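Local coordinates for centromeric protein-C, isoform A (Drosophila melanogaster, PDB 6O2K) that probably acts as a chromatin-protein adaptor at the centromere, the part described here being its C-terminal, dimer-forming cupin domain, at residues B[92-97]-B[125-130]; B[66-71]-B[132-137]; B[12-17]-B[24-29]; B[36-41]-B[56-61]. One frame throughout, in Å; residues are numbered along the deposited sequence.

How the interactions relate
Along the chain, interaction 3 and the 36-41 half of interaction 4 precede the barrel strands, whereas 56-61 is a loop between two of them; interactions 1 and 2 belong to the barrel, with interaction 1 nested inside the loop interaction 2 closes. Each joins antiparallel neighbours in one of the two sheets; their centres lie about 10 Å apart and they touch through N129 and F94. Interaction 3 stands about 25 Å and interaction 4 about 26 Å from interaction 1, centre to centre. Interaction 2 touches both, through R68 and Y66, and 3 and 4 meet at N41. Interactions 2, 3 and 4 all reach the second subunit, so the barrel core grades into the dimer interface.

Interaction 1 of 4, residues B[92-97]-B[125-130]; sequences GEFNVE and YSIQNA
The carbonyl oxygen Q128 O takes N95 N at 2.9 Å, nearly along its C=O axis, and is also approached by the polarised C-H of F94 CA. The same pairing recurs two residues along: S126 O receives E97 N and, 3.3 Å away, V96 CA. Strands 93-97 and 125-129 are thus laced antiparallel, N95 with Q128 and E97 with S126 forming hydrogen-bonded pairs. Past the strand end, A130 N still reaches E93 O at 2.9 Å, but comes from above the carbonyl plane (42° out of it), as the chain begins to turn away.

F94, V96 and I127 turn to the barrel interior, where apolar groups suit. The F94 ring is set beside its own backbone N (chi1 -73°), which brings CD1 within 3.5 Å of the I127 CG2 methyl; its ring also meets F69 edge-to-face. N129 shares this buried side yet is polar: OD1 accepts from I131 N and also bonds S135 OG, while ND2 donates to K70 O and K133 O. An amide suits this place because it both gives and takes.

The other face carries N95, E97, Q128 and S126. There a water accepts from N95 ND2 at 3.1 Å and donates to Q128 OE1 at 2.7 Å, and Q128 NE2 goes on to Y72 O. S126 OG lies 3.4 Å from E97 CG, while the E97 carboxylate turns off to H108. The A130 methyl rests 3.9 Å from N95 ND2.

Apart from N129, the inner side is apolar and the outer side polar, and the buried amide is fully engaged in tying one sheet to the next.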
loop_
_atom_site.group_PDB
_atom_site.type_symbol
_atom_site.label_atom_id
_atom_site.label_comp_id
_atom_site.label_asym_id
_atom_site.label_seq_id
_atom_site.Cartn_x
_atom_site.Cartn_y
_atom_site.Cartn_z
ATOM N N GLY B 92 5.623 -0.445 12.115
ATOM C CA GLY B 92 5.714 -1.358 13.240
ATOM C C GLY B 92 6.150 -2.760 12.881
ATOM O O GLY B 92 6.890 -2.961 11.915
ATOM N N GLU B 93 5.692 -3.739 13.658
ATOM C CA GLU B 93 6.128 -5.125 13.527
ATOM C C GLU B 93 4.961 -6.038 13.883
ATOM O O GLU B 93 4.204 -5.740 14.822
ATOM C CB GLU B 93 7.326 -5.403 14.451
ATOM C CG GLU B 93 8.078 -6.714 14.207
ATOM C CD GLU B 93 9.232 -6.907 15.190
ATOM O OE1 GLU B 93 9.692 -5.899 15.774
ATOM O OE2 GLU B 93 9.670 -8.060 15.399
ATOM N N PHE B 94 4.829 -7.145 13.158
ATOM C CA PHE B 94 3.721 -8.063 13.369
ATOM C C PHE B 94 4.219 -9.500 13.382
ATOM O O PHE B 94 5.165 -9.853 12.678
ATOM C CB PHE B 94 2.649 -7.920 12.272
ATOM C CG PHE B 94 1.823 -6.667 12.379
ATOM C CD1 PHE B 94 0.723 -6.617 13.226
ATOM C CD2 PHE B 94 2.139 -5.538 11.626
ATOM C CE1 PHE B 94 -0.045 -5.468 13.316
ATOM C CE2 PHE B 94 1.372 -4.381 11.717
ATOM C CZ PHE B 94 0.283 -4.345 12.568
ATOM N N ASN B 95 3.554 -10.330 14.179
ATOM C CA ASN B 95 3.699 -11.772 14.127
ATOM C C ASN B 95 2.438 -12.341 13.496
ATOM O O ASN B 95 1.324 -12.019 13.939
ATOM C CB ASN B 95 3.903 -12.356 15.526
ATOM C CG ASN B 95 5.226 -11.948 16.148
ATOM O OD1 ASN B 95 6.199 -11.675 15.447
ATOM N ND2 ASN B 95 5.271 -11.924 17.474
ATOM N N VAL B 96 2.606 -13.182 12.475
ATOM C CA VAL B 96 1.488 -13.775 11.745
ATOM C C VAL B 96 1.599 -15.289 11.823
ATOM O O VAL B 96 2.659 -15.848 11.526
ATOM C CB VAL B 96 1.459 -13.309 10.277
ATOM C CG1 VAL B 96 0.291 -13.971 9.523
ATOM C CG2 VAL B 96 1.386 -11.768 10.198
ATOM N N GLU B 97 0.506 -15.949 12.210
ATOM C CA GLU B 97 0.433 -17.407 12.243
ATOM C C GLU B 97 -0.514 -17.872 11.149
ATOM O O GLU B 97 -1.636 -17.363 11.053
ATOM C CB GLU B 97 -0.058 -17.922 13.603
ATOM C CG GLU B 97 0.444 -17.149 14.828
ATOM C CD GLU B 97 1.954 -17.238 15.032
ATOM O OE1 GLU B 97 2.583 -16.180 15.284
ATOM O OE2 GLU B 97 2.510 -18.357 14.943
ATOM N N TYR B 125 -5.573 -17.709 9.632
ATOM C CA TYR B 125 -4.463 -16.836 9.985
ATOM C C TYR B 125 -4.824 -15.957 11.174
ATOM O O TYR B 125 -5.976 -15.530 11.325
ATOM C CB TYR B 125 -4.046 -15.976 8.776
ATOM C CG TYR B 125 -5.068 -14.943 8.369
ATOM C CD1 TYR B 125 -6.239 -15.304 7.704
ATOM C CD2 TYR B 125 -4.870 -13.597 8.662
ATOM C CE1 TYR B 125 -7.185 -14.340 7.353
ATOM C CE2 TYR B 125 -5.797 -12.639 8.313
ATOM C CZ TYR B 125 -6.951 -13.011 7.666
ATOM O OH TYR B 125 -7.866 -12.044 7.313
ATOM N N SER B 126 -3.829 -15.707 12.026
ATOM C CA SER B 126 -3.962 -14.767 13.133
ATOM C C SER B 126 -2.794 -13.784 13.120
ATOM O O SER B 126 -1.722 -14.069 12.575
ATOM C CB SER B 126 -4.029 -15.492 14.478
ATOM O OG SER B 126 -2.759 -16.017 14.806
ATOM N N ILE B 127 -3.014 -12.621 13.745
ATOM C CA ILE B 127 -2.079 -11.493 13.711
ATOM C C ILE B 127 -1.938 -10.911 15.113
ATOM O O ILE B 127 -2.943 -10.651 15.786
ATOM C CB ILE B 127 -2.557 -10.394 12.746
ATOM C CG1 ILE B 127 -2.911 -10.968 11.371
ATOM C CG2 ILE B 127 -1.513 -9.251 12.630
ATOM C CD1 ILE B 127 -3.650 -9.962 10.484
ATOM N N GLN B 128 -0.696 -10.684 15.548
ATOM C CA GLN B 128 -0.424 -9.971 16.797
ATOM C C GLN B 128 0.606 -8.878 16.550
ATOM O O GLN B 128 1.642 -9.125 15.930
ATOM C CB GLN B 128 0.096 -10.906 17.893
ATOM C CG GLN B 128 0.335 -10.208 19.237
ATOM C CD GLN B 128 0.375 -11.192 20.414
ATOM O OE1 GLN B 128 0.666 -12.377 20.238
ATOM N NE2 GLN B 128 0.079 -10.698 21.618
ATOM N N ASN B 129 0.299 -7.673 17.016
ATOM C CA ASN B 129 1.281 -6.597 17.109
ATOM C C ASN B 129 2.456 -7.061 17.958
ATOM O O ASN B 129 2.275 -7.446 19.114
ATOM C CB ASN B 129 0.617 -5.368 17.734
ATOM C CG ASN B 129 1.474 -4.114 17.655
ATOM O OD1 ASN B 129 2.645 -4.153 17.258
ATOM N ND2 ASN B 129 0.885 -2.984 18.050
ATOM N N ALA B 130 3.657 -7.030 17.396
ATOM C CA ALA B 130 4.823 -7.571 18.086
ATOM C C ALA B 130 5.505 -6.581 19.028
ATOM O O ALA B 130 6.448 -6.975 19.724
ATOM C CB ALA B 130 5.850 -8.078 17.070
HETATM O O HOH W 1 2.669 -13.256 18.579
#

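Interaction 2 of 4, residues B[66-71]-B[132-137]; sequences YMRFKP and DKVSVL
M67 and L137 lie side by side on the inner face, L137 CD1 3.9 Å from both M67 CG and M67 SD; flexible, unbranched methionine fits itself along the branched leucine. L137 owes this to its first torsion (66°), which sets CG between its backbone N and carbonyl carbon. Their backbones bond in both directions, M67 N to L137 O at 2.9 Å and L137 N to M67 O, and F69 pairs likewise with S135. The last rung, S135 N to F69 O, is more bent (145°).

Beyond it the pairing loosens. K70 and D132 are exposed, and P71, which has no N-H to offer a strand, meets the carboxylate end of D132, P71 CB to D132 OD2 at 3.5 Å. V134 bridges the two regimes: its CG1 touches R68 CG at 3.6 Å and its CG2 faces P71 CD. A glycine in its place would probably leave the R68 stem and the P71 ring without their shared support.

Strand 51-55 flanks this pair on one side and 85-89 on the other; strands 93-99 and 124-129 back its inner face, while R68, salt-bridged to D52, holds the end of helix 6-19 through L18 O, and K133 reaches D5 of the second subunit.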
loop_
_atom_site.group_PDB
_atom_site.type_symbol
_atom_site.label_atom_id
_atom_site.label_comp_id
_atom_site.label_asym_id
_atom_site.label_seq_id
_atom_site.Cartn_x
_atom_site.Cartn_y
_atom_site.Cartn_z
ATOM N N TYR B 66 -6.703 -0.524 5.936
ATOM C CA TYR B 66 -5.696 -0.552 6.988
ATOM C C TYR B 66 -6.278 -1.169 8.247
ATOM O O TYR B 66 -7.447 -0.936 8.585
ATOM C CB TYR B 66 -5.171 0.861 7.324
ATOM C CG TYR B 66 -4.538 1.550 6.137
ATOM C CD1 TYR B 66 -3.226 1.296 5.782
ATOM C CD2 TYR B 66 -5.273 2.451 5.366
ATOM C CE1 TYR B 66 -2.648 1.922 4.666
ATOM C CE2 TYR B 66 -4.714 3.085 4.277
ATOM C CZ TYR B 66 -3.404 2.813 3.925
ATOM O OH TYR B 66 -2.872 3.445 2.822
ATOM N N MET B 67 -5.442 -1.941 8.939
ATOM C CA MET B 67 -5.695 -2.404 10.295
ATOM C C MET B 67 -4.720 -1.712 11.235
ATOM O O MET B 67 -3.505 -1.759 11.012
ATOM C CB MET B 67 -5.521 -3.918 10.401
ATOM C CG MET B 67 -6.353 -4.719 9.443
ATOM S SD MET B 67 -6.143 -6.474 9.837
ATOM C CE MET B 67 -6.722 -7.252 8.323
ATOM N N ARG B 68 -5.261 -1.083 12.279
ATOM C CA ARG B 68 -4.510 -0.387 13.313
ATOM C C ARG B 68 -4.601 -1.217 14.586
ATOM O O ARG B 68 -5.714 -1.488 15.085
ATOM C CB ARG B 68 -5.063 1.025 13.548
ATOM C CG ARG B 68 -4.357 1.792 14.652
ATOM C CD ARG B 68 -5.249 2.897 15.218
ATOM N NE ARG B 68 -5.233 4.091 14.380
ATOM C CZ ARG B 68 -6.229 4.966 14.303
ATOM N NH1 ARG B 68 -6.112 6.025 13.522
ATOM N NH2 ARG B 68 -7.343 4.785 15.003
ATOM N N PHE B 69 -3.436 -1.627 15.090
ATOM C CA PHE B 69 -3.312 -2.496 16.250
ATOM C C PHE B 69 -2.741 -1.710 17.415
ATOM O O PHE B 69 -1.704 -1.045 17.285
ATOM C CB PHE B 69 -2.383 -3.685 15.990
ATOM C CG PHE B 69 -2.986 -4.787 15.167
ATOM C CD1 PHE B 69 -3.273 -4.588 13.829
ATOM C CD2 PHE B 69 -3.222 -6.040 15.728
ATOM C CE1 PHE B 69 -3.791 -5.619 13.049
ATOM C CE2 PHE B 69 -3.747 -7.081 14.961
ATOM C CZ PHE B 69 -4.044 -6.859 13.620
ATOM N N LYS B 70 -3.391 -1.845 18.558
ATOM C CA LYS B 70 -2.894 -1.317 19.794
ATOM C C LYS B 70 -1.645 -2.090 20.213
ATOM O O LYS B 70 -1.375 -3.166 19.683
ATOM C CB LYS B 70 -3.978 -1.425 20.852
ATOM C CG LYS B 70 -5.175 -0.656 20.485
ATOM C CD LYS B 70 -4.704 0.750 20.462
ATOM C CE LYS B 70 -5.877 1.634 20.166
ATOM N NZ LYS B 70 -5.357 3.005 20.130
ATOM N N PRO B 71 -0.867 -1.580 21.168
ATOM C CA PRO B 71 0.340 -2.306 21.589
ATOM C C PRO B 71 0.034 -3.742 21.985
ATOM O O PRO B 71 -0.849 -4.003 22.801
ATOM C CB PRO B 71 0.843 -1.494 22.787
ATOM C CG PRO B 71 0.372 -0.128 22.535
ATOM C CD PRO B 71 -0.951 -0.254 21.814
ATOM N N ASP B 132 5.422 -2.704 21.628
ATOM C CA ASP B 132 4.700 -1.903 22.610
ATOM C C ASP B 132 4.311 -0.527 22.063
ATOM O O ASP B 132 4.243 0.459 22.814
ATOM C CB ASP B 132 5.549 -1.787 23.881
ATOM C CG ASP B 132 4.815 -1.120 25.039
ATOM O OD1 ASP B 132 5.497 -0.686 25.991
ATOM O OD2 ASP B 132 3.567 -1.037 25.005
ATOM N N LYS B 133 4.068 -0.440 20.760
ATOM C CA LYS B 133 3.563 0.760 20.112
ATOM C C LYS B 133 2.466 0.356 19.136
ATOM O O LYS B 133 2.353 -0.809 18.745
ATOM C CB LYS B 133 4.662 1.509 19.353
ATOM C CG LYS B 133 5.898 1.851 20.159
ATOM C CD LYS B 133 7.081 2.160 19.243
ATOM C CE LYS B 133 6.620 2.738 17.911
ATOM N NZ LYS B 133 6.550 4.224 17.942
ATOM N N VAL B 134 1.665 1.337 18.723
ATOM C CA VAL B 134 0.660 1.067 17.707
ATOM C C VAL B 134 1.360 0.673 16.414
ATOM O O VAL B 134 2.286 1.357 15.961
ATOM C CB VAL B 134 -0.239 2.293 17.499
ATOM C CG1 VAL B 134 -1.105 2.101 16.264
ATOM C CG2 VAL B 134 -1.104 2.525 18.716
ATOM N N SER B 135 0.937 -0.444 15.830
ATOM C CA SER B 135 1.435 -0.857 14.519
ATOM C C SER B 135 0.286 -0.848 13.525
ATOM O O SER B 135 -0.888 -0.940 13.901
ATOM C CB SER B 135 2.085 -2.251 14.542
ATOM O OG SER B 135 3.187 -2.301 15.425
ATOM N N VAL B 136 0.632 -0.741 12.243
ATOM C CA VAL B 136 -0.352 -0.560 11.184
ATOM C C VAL B 136 0.012 -1.459 10.015
ATOM O O VAL B 136 1.164 -1.460 9.568
ATOM C CB VAL B 136 -0.409 0.904 10.711
ATOM C CG1 VAL B 136 -1.417 1.064 9.591
ATOM C CG2 VAL B 136 -0.733 1.832 11.873
ATOM N N LEU B 137 -0.969 -2.203 9.501
ATOM C CA LEU B 137 -0.741 -2.957 8.272
ATOM C C LEU B 137 -1.806 -2.629 7.242
ATOM O O LEU B 137 -2.930 -2.248 7.575
ATOM C CB LEU B 137 -0.682 -4.479 8.501
ATOM C CG LEU B 137 -1.885 -5.295 8.975
ATOM C CD1 LEU B 137 -2.878 -5.542 7.857
ATOM C CD2 LEU B 137 -1.392 -6.621 9.532
#

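Interaction 3 of 4, residues B[12-17]-B[24-29]; sequences TKLMQW and APPSAS
W17 offers one face of its indole to two consecutive prolines. P25 CA and P26 CD each stand 4.0 Å from the centroid of the five-membered ring, 27° and 21° off its normal, two CH-pi contacts on the same face. P26 CD comes to 3.7 Å from W17 CD2, with the proline ring crossing the tryptophan at about a right angle. Proline suits this place because its CD hydrogens, next to nitrogen, are slightly polarised and its ring is rigid. The next ring atom, P26 CG, meets the L14 CD1 methyl at 3.7 Å, so P26 sits in the corner formed by L14 and W17.

K13 follows the loop backbone alongside. Its stem touches A24 and carries CE to 3.6 Å from P25 O, placing the charged end near the carbonyl, though no hydrogen bond forms across the contact. One water joins the backbones, donating to K13 O at 2.9 Å and to A24 O at 2.6 Å.

What puts these groups together is the helix. K13 and W17 are one turn apart, joined by the bond from W17 N to K13 O, and both throw CG anti to the backbone N (W17 chi1 -169°), bringing the indole to the loop. Farther out, the ring also meets F45 and L43, N41 ND2 holds P26 O, and L14 packs on G114 of the second subunit.

With polyproline-like backbone angles at P25 and P26, this is an aromatic-proline packing of a helix against the extended loop that follows it, the part of the domain that precedes the barrel strands.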
loop_
_atom_site.group_PDB
_atom_site.type_symbol
_atom_site.label_atom_id
_atom_site.label_comp_id
_atom_site.label_asym_id
_atom_site.label_seq_id
_atom_site.Cartn_x
_atom_site.Cartn_y
_atom_site.Cartn_z
ATOM N N THR B 12 4.489 12.177 6.694
ATOM C CA THR B 12 4.467 12.030 8.142
ATOM C C THR B 12 3.076 12.299 8.708
ATOM O O THR B 12 2.637 11.611 9.637
ATOM C CB THR B 12 5.517 12.961 8.757
ATOM O OG1 THR B 12 6.810 12.369 8.581
ATOM C CG2 THR B 12 5.250 13.186 10.241
ATOM N N LYS B 13 2.363 13.292 8.167
ATOM C CA LYS B 13 1.001 13.538 8.623
ATOM C C LYS B 13 0.124 12.317 8.371
ATOM O O LYS B 13 -0.615 11.876 9.263
ATOM C CB LYS B 13 0.422 14.777 7.935
ATOM C CG LYS B 13 -1.006 15.095 8.369
ATOM C CD LYS B 13 -1.425 16.526 7.986
ATOM C CE LYS B 13 -1.642 16.651 6.474
ATOM N NZ LYS B 13 -2.401 17.883 6.096
ATOM N N LEU B 14 0.215 11.741 7.163
ATOM C CA LEU B 14 -0.551 10.533 6.862
ATOM C C LEU B 14 -0.245 9.428 7.865
ATOM O O LEU B 14 -1.163 8.814 8.427
ATOM C CB LEU B 14 -0.265 10.051 5.437
ATOM C CG LEU B 14 -0.774 8.634 5.113
ATOM C CD1 LEU B 14 -2.304 8.614 5.094
ATOM C CD2 LEU B 14 -0.220 8.113 3.784
ATOM N N MET B 15 1.043 9.157 8.106
ATOM C CA MET B 15 1.382 8.030 8.977
ATOM C C MET B 15 0.966 8.292 10.425
ATOM O O MET B 15 0.513 7.369 11.123
ATOM C CB MET B 15 2.873 7.715 8.889
ATOM C CG MET B 15 3.286 6.387 9.538
ATOM S SD MET B 15 2.374 4.926 8.990
ATOM C CE MET B 15 2.700 4.921 7.225
ATOM N N GLN B 16 1.103 9.534 10.893
ATOM C CA GLN B 16 0.630 9.868 12.234
ATOM C C GLN B 16 -0.875 9.663 12.349
ATOM O O GLN B 16 -1.371 9.193 13.381
ATOM C CB GLN B 16 1.010 11.310 12.573
ATOM C CG GLN B 16 2.495 11.483 12.810
ATOM C CD GLN B 16 2.793 12.165 14.123
ATOM O OE1 GLN B 16 2.343 13.285 14.368
ATOM N NE2 GLN B 16 3.542 11.486 14.986
ATOM N N TRP B 17 -1.615 9.990 11.287
ATOM C CA TRP B 17 -3.055 9.751 11.305
ATOM C C TRP B 17 -3.377 8.257 11.314
ATOM O O TRP B 17 -4.275 7.814 12.047
ATOM C CB TRP B 17 -3.714 10.441 10.113
ATOM C CG TRP B 17 -5.192 10.446 10.214
ATOM C CD1 TRP B 17 -5.966 11.276 10.976
ATOM C CD2 TRP B 17 -6.087 9.559 9.551
ATOM N NE1 TRP B 17 -7.292 10.964 10.813
ATOM C CE2 TRP B 17 -7.393 9.909 9.947
ATOM C CE3 TRP B 17 -5.913 8.500 8.665
ATOM C CZ2 TRP B 17 -8.515 9.242 9.478
ATOM C CZ3 TRP B 17 -7.025 7.839 8.201
ATOM C CH2 TRP B 17 -8.310 8.210 8.610
ATOM N N ALA B 24 -4.789 15.661 12.820
ATOM C CA ALA B 24 -4.950 16.276 11.512
ATOM C C ALA B 24 -5.107 15.176 10.473
ATOM O O ALA B 24 -4.238 14.302 10.385
ATOM C CB ALA B 24 -3.757 17.152 11.166
ATOM N N PRO B 25 -6.186 15.164 9.696
ATOM C CA PRO B 25 -6.348 14.135 8.666
ATOM C C PRO B 25 -5.426 14.400 7.489
ATOM O O PRO B 25 -4.956 15.535 7.299
ATOM C CB PRO B 25 -7.822 14.276 8.260
ATOM C CG PRO B 25 -8.126 15.711 8.507
ATOM C CD PRO B 25 -7.338 16.081 9.745
ATOM N N PRO B 26 -5.149 13.383 6.674
ATOM C CA PRO B 26 -4.400 13.621 5.436
ATOM C C PRO B 26 -5.081 14.704 4.610
ATOM O O PRO B 26 -6.288 14.931 4.714
ATOM C CB PRO B 26 -4.436 12.260 4.721
ATOM C CG PRO B 26 -4.856 11.269 5.755
ATOM C CD PRO B 26 -5.689 12.015 6.750
ATOM N N SER B 27 -4.289 15.394 3.802
ATOM C CA SER B 27 -4.811 16.516 3.036
ATOM C C SER B 27 -5.803 16.049 1.973
ATOM O O SER B 27 -5.668 14.971 1.392
ATOM C CB SER B 27 -3.662 17.274 2.376
ATOM O OG SER B 27 -2.717 16.383 1.802
ATOM N N ALA B 28 -6.816 16.869 1.721
ATOM C CA ALA B 28 -7.790 16.531 0.696
ATOM C C ALA B 28 -7.353 17.091 -0.661
ATOM O O ALA B 28 -6.332 17.772 -0.787
ATOM C CB ALA B 28 -9.176 17.038 1.096
ATOM N N SER B 29 -8.130 16.788 -1.699
ATOM C CA SER B 29 -7.880 17.328 -3.026
ATOM C C SER B 29 -9.207 17.427 -3.763
ATOM O O SER B 29 -10.149 16.694 -3.467
ATOM C CB SER B 29 -6.884 16.465 -3.809
ATOM O OG SER B 29 -7.545 15.444 -4.533
HETATM O O HOH W 2 -2.009 13.403 11.241
#

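Interaction 4 of 4, residues B[36-41]-B[56-61]; sequences SVSSAN and YNTKEK
S38 and Y56 make the main packing contact. The S38 CB methylene lies 3.9 Å from Y56 CD1 and equally near Y56 CB, and S38 O approaches the ring obliquely, 3.7 Å from CD1. Y56 keeps CG beside its own backbone N (chi1 -68°), which directs the ring past S38 to A40, whose CA is 4.3 Å from CE1. Small residues fit here because the backbone of 38-40 must come close to a bulky ring.

Polar contacts across the pair are few. S38 OG sits 3.4 Å from N57 O, and one water accepts from N57 N while donating only weakly to S39 O. Bonds within 56-61 shape the loop instead. T58 N reaches back to Y56 O at 2.8 Å, making an inverse gamma turn centred on N57. T58 OG1 then accepts from K61 N at 3.3 Å, an ST motif, while T58 CG2 faces S38 OG at 4.0 Å. Threonine serves both sides, hydroxyl to the turn and methyl to the serine. A valine here would probably leave K61 N without its acceptor and the turn less firmly held.

The second subunit adds further bonds. Y56 OH, which also meets Y66 OH of its own chain, pairs with G114 O of that subunit, A40 N with its D115, and K59 N with its E118. V37 and S38 also form an antiparallel ladder with one of its strands.

The arrangement is an intersubunit beta-sheet extension: a short strand ahead of the barrel continues a sheet of the partner cupin, while 56-61 packs beside it, consistent with the dimeric state of this domain.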
loop_
_atom_site.group_PDB
_atom_site.type_symbol
_atom_site.label_atom_id
_atom_site.label_comp_id
_atom_site.label_asym_id
_atom_site.label_seq_id
_atom_site.Cartn_x
_atom_site.Cartn_y
_atom_site.Cartn_z
ATOM N N SER B 36 -13.613 7.555 -9.524
ATOM C CA SER B 36 -12.575 6.539 -9.404
ATOM C C SER B 36 -11.568 6.809 -8.296
ATOM O O SER B 36 -10.751 5.930 -8.002
ATOM C CB SER B 36 -11.814 6.403 -10.729
ATOM O OG SER B 36 -12.595 5.705 -11.682
ATOM N N VAL B 37 -11.582 7.988 -7.686
ATOM C CA VAL B 37 -10.571 8.334 -6.692
ATOM C C VAL B 37 -11.098 7.995 -5.302
ATOM O O VAL B 37 -12.269 8.244 -4.986
ATOM C CB VAL B 37 -10.183 9.826 -6.801
ATOM C CG1 VAL B 37 -9.415 10.284 -5.576
ATOM C CG2 VAL B 37 -9.360 10.075 -8.064
ATOM N N SER B 38 -10.229 7.404 -4.474
ATOM C CA SER B 38 -10.446 7.269 -3.035
ATOM C C SER B 38 -9.275 7.932 -2.316
ATOM O O SER B 38 -8.158 7.397 -2.313
ATOM C CB SER B 38 -10.592 5.803 -2.637
ATOM O OG SER B 38 -11.694 5.233 -3.313
ATOM N N SER B 39 -9.543 9.080 -1.689
ATOM C CA SER B 39 -8.509 9.861 -1.025
ATOM C C SER B 39 -8.295 9.365 0.399
ATOM O O SER B 39 -9.209 8.865 1.043
ATOM C CB SER B 39 -8.889 11.342 -1.005
ATOM O OG SER B 39 -9.987 11.566 -0.134
ATOM N N ALA B 40 -7.059 9.512 0.892
ATOM C CA ALA B 40 -6.800 9.153 2.284
ATOM C C ALA B 40 -7.580 10.052 3.237
ATOM O O ALA B 40 -7.919 9.638 4.356
ATOM C CB ALA B 40 -5.303 9.236 2.592
ATOM N N ASN B 41 -7.880 11.281 2.806
ATOM C CA ASN B 41 -8.663 12.205 3.621
ATOM C C ASN B 41 -10.035 11.627 3.974
ATOM O O ASN B 41 -10.604 11.956 5.025
ATOM C CB ASN B 41 -8.791 13.528 2.862
ATOM C CG ASN B 41 -9.703 14.510 3.541
ATOM O OD1 ASN B 41 -10.921 14.509 3.322
ATOM N ND2 ASN B 41 -9.122 15.367 4.376
ATOM N N TYR B 56 -10.549 2.065 2.082
ATOM C CA TYR B 56 -10.854 2.980 0.996
ATOM C C TYR B 56 -12.234 2.673 0.436
ATOM O O TYR B 56 -12.607 1.508 0.248
ATOM C CB TYR B 56 -9.802 2.875 -0.113
ATOM C CG TYR B 56 -8.435 3.386 0.288
ATOM C CD1 TYR B 56 -8.133 4.749 0.219
ATOM C CD2 TYR B 56 -7.440 2.513 0.716
ATOM C CE1 TYR B 56 -6.880 5.220 0.576
ATOM C CE2 TYR B 56 -6.183 2.978 1.066
ATOM C CZ TYR B 56 -5.914 4.334 0.999
ATOM O OH TYR B 56 -4.664 4.802 1.354
ATOM N N ASN B 57 -12.997 3.735 0.177
ATOM C CA ASN B 57 -14.350 3.626 -0.364
ATOM C C ASN B 57 -14.313 3.350 -1.873
ATOM O O ASN B 57 -14.845 4.104 -2.691
ATOM C CB ASN B 57 -15.126 4.898 -0.043
ATOM C CG ASN B 57 -16.607 4.737 -0.237
ATOM O OD1 ASN B 57 -17.128 3.622 -0.230
ATOM N ND2 ASN B 57 -17.306 5.856 -0.396
ATOM N N THR B 58 -13.656 2.244 -2.227
ATOM C CA THR B 58 -13.614 1.761 -3.598
ATOM C C THR B 58 -14.971 1.183 -4.003
ATOM O O THR B 58 -15.870 0.995 -3.181
ATOM C CB THR B 58 -12.534 0.688 -3.776
ATOM O OG1 THR B 58 -12.790 -0.414 -2.894
ATOM C CG2 THR B 58 -11.148 1.249 -3.478
ATOM N N LYS B 59 -15.097 0.862 -5.292
ATOM C CA LYS B 59 -16.372 0.372 -5.807
ATOM C C LYS B 59 -16.776 -0.953 -5.163
ATOM O O LYS B 59 -17.965 -1.178 -4.903
ATOM C CB LYS B 59 -16.311 0.245 -7.328
ATOM C CG LYS B 59 -16.180 1.585 -8.039
ATOM C CD LYS B 59 -16.681 1.533 -9.486
ATOM C CE LYS B 59 -17.647 0.374 -9.726
ATOM N NZ LYS B 59 -18.751 0.737 -10.666
ATOM N N GLU B 60 -15.806 -1.837 -4.875
ATOM C CA GLU B 60 -16.103 -3.108 -4.213
ATOM C C GLU B 60 -16.098 -3.013 -2.683
ATOM O O GLU B 60 -16.472 -3.987 -2.018
ATOM C CB GLU B 60 -15.118 -4.200 -4.673
ATOM C CG GLU B 60 -15.687 -5.619 -4.550
ATOM C CD GLU B 60 -14.873 -6.683 -5.286
ATOM O OE1 GLU B 60 -15.351 -7.836 -5.388
ATOM O OE2 GLU B 60 -13.758 -6.379 -5.753
ATOM N N LYS B 61 -15.638 -1.889 -2.125
ATOM C CA LYS B 61 -15.890 -1.418 -0.756
ATOM C C LYS B 61 -15.150 -2.089 0.403
ATOM O O LYS B 61 -15.246 -1.617 1.541
ATOM C CB LYS B 61 -17.362 -1.624 -0.364
ATOM C CG LYS B 61 -18.367 -0.923 -1.283
ATOM C CD LYS B 61 -18.649 0.527 -0.911
ATOM C CE LYS B 61 -18.727 1.404 -2.164
ATOM N NZ LYS B 61 -19.023 0.623 -3.408
HETATM O O HOH W 3 -11.682 6.563 0.592
#